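Local coordinates for protein PA4485 (Pseudomonas aeruginosa, PDB 4AVR) that probably cleaves the glycan strands of peptidoglycan as a lytic transglycosylase of the RlpA family, with a preference for strands that lack stem peptides, at residues S7-R12 and E22-N27; R17-E22 and L36-R41. One frame throughout, in Å; residues are numbered along the deposited sequence.

Interaction 1 (S7-R12 and E22-N27)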
loop_
_atom_site.group_PDB
_atom_site.type_symbol
_atom_site.label_atom_id
_atom_site.label_comp_id
_atom_site.label_asym_id
_atom_site.label_seq_id
_atom_site.Cartn_x
_atom_site.Cartn_y
_atom_site.Cartn_z
ATOM N N SER A 7 2.248 -9.054 1.029
ATOM C CA SER A 7 1.538 -7.820 0.708
ATOM C C SER A 7 2.520 -6.847 0.078
ATOM O O SER A 7 3.708 -7.138 0.002
ATOM C CB SER A 7 0.980 -7.188 1.984
ATOM O OG SER A 7 2.020 -6.535 2.692
ATOM N N TYR A 8 2.026 -5.670 -0.319
ATOM C CA TYR A 8 2.923 -4.599 -0.735
ATOM C C TYR A 8 2.556 -3.281 -0.084
ATOM O O TYR A 8 1.405 -3.021 0.280
ATOM C CB TYR A 8 3.055 -4.481 -2.253
ATOM C CG TYR A 8 1.864 -4.008 -3.052
ATOM C CD1 TYR A 8 1.667 -2.664 -3.324
ATOM C CD2 TYR A 8 0.990 -4.926 -3.625
ATOM C CE1 TYR A 8 0.617 -2.241 -4.144
ATOM C CE2 TYR A 8 -0.044 -4.542 -4.450
ATOM C CZ TYR A 8 -0.230 -3.200 -4.694
ATOM O OH TYR A 8 -1.253 -2.792 -5.530
ATOM N N TYR A 9 3.578 -2.458 0.102
ATOM C CA TYR A 9 3.420 -1.147 0.722
ATOM C C TYR A 9 2.601 -0.196 -0.150
ATOM O O TYR A 9 2.770 -0.131 -1.359
ATOM C CB TYR A 9 4.770 -0.474 0.887
ATOM C CG TYR A 9 5.719 -0.978 1.956
ATOM C CD1 TYR A 9 6.378 -2.187 1.818
ATOM C CD2 TYR A 9 6.023 -0.202 3.069
ATOM C CE1 TYR A 9 7.302 -2.610 2.753
ATOM C CE2 TYR A 9 6.958 -0.615 4.000
ATOM C CZ TYR A 9 7.594 -1.824 3.838
ATOM O OH TYR A 9 8.539 -2.250 4.743
ATOM N N GLY A 10 1.775 0.605 0.499
ATOM C CA GLY A 10 1.196 1.764 -0.163
ATOM C C GLY A 10 2.200 2.885 -0.334
ATOM O O GLY A 10 3.149 3.043 0.449
ATOM N N SER A 11 1.933 3.750 -1.299
ATOM C CA SER A 11 2.777 4.911 -1.559
ATOM C C SER A 11 2.695 5.915 -0.450
ATOM O O SER A 11 3.575 6.784 -0.383
ATOM C CB SER A 11 2.308 5.667 -2.816
ATOM O OG SER A 11 0.996 6.160 -2.633
ATOM N N ARG A 12 1.690 5.837 0.413
ATOM C CA ARG A 12 1.599 6.748 1.542
ATOM C C ARG A 12 2.838 6.641 2.433
ATOM O O ARG A 12 3.156 7.588 3.141
ATOM C CB ARG A 12 0.342 6.486 2.342
ATOM C CG ARG A 12 0.331 5.142 3.026
ATOM C CD ARG A 12 -1.009 4.909 3.696
ATOM N NE ARG A 12 -1.288 5.826 4.795
ATOM C CZ ARG A 12 -1.052 5.589 6.083
ATOM N NH1 ARG A 12 -0.494 4.446 6.493
ATOM N NH2 ARG A 12 -1.391 6.519 6.974
ATOM N N GLU A 22 16.451 3.363 6.362
ATOM C CA GLU A 22 16.233 3.824 4.990
ATOM C C GLU A 22 14.838 4.388 4.870
ATOM O O GLU A 22 13.899 3.840 5.423
ATOM C CB GLU A 22 16.372 2.681 3.990
ATOM C CG GLU A 22 17.763 2.099 3.958
ATOM C CD GLU A 22 17.999 1.089 2.851
ATOM O OE1 GLU A 22 17.026 0.702 2.145
ATOM O OE2 GLU A 22 19.170 0.688 2.676
ATOM N N ARG A 23 14.677 5.462 4.116
ATOM C CA ARG A 23 13.338 5.921 3.768
ATOM C C ARG A 23 12.721 4.946 2.772
ATOM O O ARG A 23 13.384 4.526 1.830
ATOM C CB ARG A 23 13.387 7.345 3.223
ATOM C CG ARG A 23 13.838 8.355 4.293
ATOM C CD ARG A 23 13.654 9.820 3.937
ATOM N NE ARG A 23 14.059 10.774 5.003
ATOM C CZ ARG A 23 13.307 11.183 6.037
ATOM N NH1 ARG A 23 12.070 10.727 6.207
ATOM N NH2 ARG A 23 13.796 12.057 6.914
ATOM N N TYR A 24 11.472 4.555 2.984
ATOM C CA TYR A 24 10.848 3.603 2.080
ATOM C C TYR A 24 10.791 4.188 0.659
ATOM O O TYR A 24 10.353 5.329 0.469
ATOM C CB TYR A 24 9.443 3.195 2.571
ATOM C CG TYR A 24 8.697 2.417 1.491
ATOM C CD1 TYR A 24 9.195 1.208 0.996
ATOM C CD2 TYR A 24 7.548 2.917 0.921
ATOM C CE1 TYR A 24 8.559 0.558 -0.044
ATOM C CE2 TYR A 24 6.905 2.264 -0.119
ATOM C CZ TYR A 24 7.424 1.083 -0.615
ATOM O OH TYR A 24 6.846 0.422 -1.667
ATOM N N ASN A 25 11.236 3.396 -0.306
ATOM C CA ASN A 25 11.290 3.802 -1.691
ATOM C C ASN A 25 10.569 2.752 -2.541
ATOM O O ASN A 25 11.071 1.637 -2.701
ATOM C CB ASN A 25 12.737 3.952 -2.154
ATOM C CG ASN A 25 12.833 4.587 -3.529
ATOM O OD1 ASN A 25 11.918 4.502 -4.332
ATOM N ND2 ASN A 25 13.920 5.312 -3.780
ATOM N N PRO A 26 9.399 3.093 -3.100
ATOM C CA PRO A 26 8.669 2.143 -3.950
ATOM C C PRO A 26 9.450 1.582 -5.129
ATOM O O PRO A 26 9.089 0.524 -5.645
ATOM C CB PRO A 26 7.454 2.948 -4.405
ATOM C CG PRO A 26 7.262 4.019 -3.377
ATOM C CD PRO A 26 8.640 4.340 -2.870
ATOM N N ASN A 27 10.475 2.298 -5.579
ATOM C CA ASN A 27 11.318 1.867 -6.694
ATOM C C ASN A 27 12.478 0.958 -6.327
ATOM O O ASN A 27 13.177 0.466 -7.220
ATOM C CB ASN A 27 11.881 3.092 -7.428
ATOM C CG ASN A 27 10.805 3.941 -8.034
ATOM O OD1 ASN A 27 9.849 3.428 -8.620
ATOM N ND2 ASN A 27 10.937 5.249 -7.889
HETATM O O HOH W 1 4.615 1.531 -2.539
#
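Tyr9 and Tyr24 stack face to face, their ring centroids 4.2 Å apart and the planes inclined by only 13°. The overlap is shifted: CD2 of Tyr9 sits over the centre of the Tyr24 ring, whereas CE1 of Tyr24 lies nearer the rim of the Tyr9 ring, 3.8 Å from Tyr9 CG. Tyr24 holds its CG anti to the backbone N (chi1 169°), which carries the ring across the gap to Tyr9.

Apolar contact continues at the phenol end of Tyr24, where CZ approaches CB of Tyr9 to 3.4 Å. On the other face of the Tyr24 ring lies the backbone N of Pro26, so this ring is sandwiched between Tyr9 and its own chain. CE2 of Tyr24 also meets the carbonyl O of Gly10 at 3.9 Å.

Polar links run through a water in the plane of the Tyr24 ring, at its edge. It donates to Tyr9 O at 2.7 Å and is hydrogen-bonded to Tyr24 OH at 2.6 Å, while the same hydroxyl also pairs with Arg73 N at the start of helix 73-79. The Tyr9 hydroxyl bonds instead to Asp59. Tyrosine suits both places: each offers a broad stacking face and a hydroxyl to anchor its far end. Within 22-27, Asn25 OD1 accepts from Asn27 N at 2.9 Å, an Asx turn that bends the chain just after the stacked ring.

This buried aromatic pair joins the start of a long connection, the residues just after strand 2-8, to its later part before strand 30-32, within the double-psi beta-barrel, the fold of the RlpA family.

Interaction 2 (R17-E22 and L36-R41); sequences RTASGE and LPFGAR
Phe38 lays one face of its ring against Ser20, joining two surface beta turns of the double-psi beta-barrel: a type I turn from Thr18 to Gly21 and a type II turn from Pro37 to Ala40. Ser20 CA is centred above the ring, and CB makes a CH-pi contact 4.0 Å from the centroid, only 13° off the ring normal. Ala19 approaches the far end of the same ring obliquely, its CB 3.7 Å from Phe38 CZ. Phe38 reaches both because its CG is anti to the carbonyl carbon (chi1 -61°), directing the ring away from its own turn. The small side chains of Ala19 and Ser20 let the flat ring lie close to the backbone of the facing turn.

Gly21, the last residue of the type I turn, and Gly39, the third of the type II turn, both have positive phi angles, at which a CB would run into the carbonyl O of the residue before. Arg17 braces the first turn with a bond from NH1 to Gly21 O. Ser20 turns its hydroxyl away from the phenyl ring to bond with Asn58 O on strand 52-59, and that same OG accepts from Glu22 N at 3.2 Å in an ST turn, with an N-H...O angle of 165°.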
loop_
_atom_site.group_PDB
_atom_site.type_symbol
_atom_site.label_atom_id
_atom_site.label_comp_id
_atom_site.label_asym_id
_atom_site.label_seq_id
_atom_site.Cartn_x
_atom_site.Cartn_y
_atom_site.Cartn_z
ATOM N N ARG A 17 10.574 6.666 7.328
ATOM C CA ARG A 17 11.637 5.789 7.781
ATOM C C ARG A 17 11.169 4.382 8.039
ATOM O O ARG A 17 10.207 4.160 8.777
ATOM C CB ARG A 17 12.194 6.278 9.112
ATOM C CG ARG A 17 12.780 7.646 9.105
ATOM C CD ARG A 17 14.087 7.624 8.386
ATOM N NE ARG A 17 14.771 8.901 8.570
ATOM C CZ ARG A 17 15.938 9.201 8.030
ATOM N NH1 ARG A 17 16.581 8.297 7.294
ATOM N NH2 ARG A 17 16.472 10.393 8.223
ATOM N N THR A 18 11.898 3.432 7.466
ATOM C CA THR A 18 11.794 2.035 7.818
ATOM C C THR A 18 12.602 1.781 9.084
ATOM O O THR A 18 13.388 2.635 9.528
ATOM C CB THR A 18 12.354 1.131 6.694
ATOM O OG1 THR A 18 13.761 1.352 6.561
ATOM C CG2 THR A 18 11.630 1.360 5.361
ATOM N N ALA A 19 12.454 0.588 9.644
ATOM C CA ALA A 19 13.203 0.213 10.852
ATOM C C ALA A 19 14.715 0.197 10.603
ATOM O O ALA A 19 15.491 0.408 11.543
ATOM C CB ALA A 19 12.735 -1.140 11.359
ATOM N N SER A 20 15.143 -0.051 9.361
ATOM C CA SER A 20 16.573 -0.042 9.000
ATOM C C SER A 20 17.152 1.349 8.927
ATOM O O SER A 20 18.385 1.509 8.803
ATOM C CB SER A 20 16.837 -0.663 7.630
ATOM O OG SER A 20 16.368 0.166 6.579
ATOM N N GLY A 21 16.286 2.357 8.935
ATOM C CA GLY A 21 16.707 3.733 8.759
ATOM C C GLY A 21 16.501 4.242 7.358
ATOM O O GLY A 21 16.396 5.445 7.170
ATOM N N GLU A 22 16.451 3.363 6.362
ATOM C CA GLU A 22 16.233 3.824 4.990
ATOM C C GLU A 22 14.838 4.388 4.870
ATOM O O GLU A 22 13.899 3.840 5.423
ATOM C CB GLU A 22 16.372 2.681 3.990
ATOM C CG GLU A 22 17.763 2.099 3.958
ATOM C CD GLU A 22 17.999 1.089 2.851
ATOM O OE1 GLU A 22 17.026 0.702 2.145
ATOM O OE2 GLU A 22 19.170 0.688 2.676
ATOM N N LEU A 36 14.573 -11.534 9.882
ATOM C CA LEU A 36 15.809 -11.612 9.100
ATOM C C LEU A 36 16.645 -10.345 9.297
ATOM O O LEU A 36 16.103 -9.241 9.419
ATOM C CB LEU A 36 15.513 -11.810 7.609
ATOM C CG LEU A 36 15.183 -13.241 7.227
ATOM C CD1 LEU A 36 14.513 -13.274 5.851
ATOM C CD2 LEU A 36 16.415 -14.140 7.266
ATOM N N PRO A 37 17.974 -10.486 9.343
ATOM C CA PRO A 37 18.805 -9.295 9.491
ATOM C C PRO A 37 18.619 -8.290 8.350
ATOM O O PRO A 37 18.388 -8.688 7.207
ATOM C CB PRO A 37 20.237 -9.849 9.471
ATOM C CG PRO A 37 20.097 -11.294 9.784
ATOM C CD PRO A 37 18.776 -11.716 9.236
ATOM N N PHE A 38 18.711 -7.005 8.656
ATOM C CA PHE A 38 18.658 -5.992 7.619
ATOM C C PHE A 38 19.783 -6.218 6.613
ATOM O O PHE A 38 20.934 -6.435 6.991
ATOM C CB PHE A 38 18.732 -4.584 8.212
ATOM C CG PHE A 38 17.608 -4.237 9.145
ATOM C CD1 PHE A 38 16.290 -4.516 8.819
ATOM C CD2 PHE A 38 17.857 -3.597 10.353
ATOM C CE1 PHE A 38 15.260 -4.187 9.680
ATOM C CE2 PHE A 38 16.842 -3.258 11.222
ATOM C CZ PHE A 38 15.539 -3.548 10.881
ATOM N N GLY A 39 19.420 -6.187 5.336
ATOM C CA GLY A 39 20.352 -6.452 4.263
ATOM C C GLY A 39 20.262 -7.864 3.716
ATOM O O GLY A 39 20.803 -8.145 2.650
ATOM N N ALA A 40 19.595 -8.762 4.436
ATOM C CA ALA A 40 19.422 -10.138 3.968
ATOM C C ALA A 40 18.703 -10.152 2.622
ATOM O O ALA A 40 17.736 -9.436 2.420
ATOM C CB ALA A 40 18.637 -10.964 4.978
ATOM N N ARG A 41 19.200 -10.976 1.707
ATOM C CA ARG A 41 18.572 -11.193 0.404
ATOM C C ARG A 41 17.654 -12.407 0.471
ATOM O O ARG A 41 18.036 -13.453 0.988
ATOM C CB ARG A 41 19.625 -11.375 -0.706
ATOM C CG ARG A 41 20.434 -10.118 -0.988
ATOM C CD ARG A 41 21.542 -10.292 -2.017
ATOM N NE ARG A 41 21.067 -10.595 -3.375
ATOM C CZ ARG A 41 21.230 -11.754 -4.016
ATOM N NH1 ARG A 41 21.848 -12.779 -3.440
ATOM N NH2 ARG A 41 20.763 -11.887 -5.250
#

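In the fold
The centres of interactions 1 and 2 lie about 13 Å apart, and both involve the loop between strands 2-8 and 30-32. Their segments alternate along the chain: 7-12, 17-22, 22-27, then 36-41. Glu22 ends segment 17-22 and begins 22-27, and its carboxylate forms a salt bridge with Arg56 on strand 52-59. Nearby, Tyr24 N packs against Thr18 CG2. Interaction 1 ties the loop inward, to the residues just after strand 2-8, in a buried setting; interaction 2 ties its exposed turn to the loop before strand 41-46. Together they fasten one long excursion of the barrel at two points, by aromatic packing in each case.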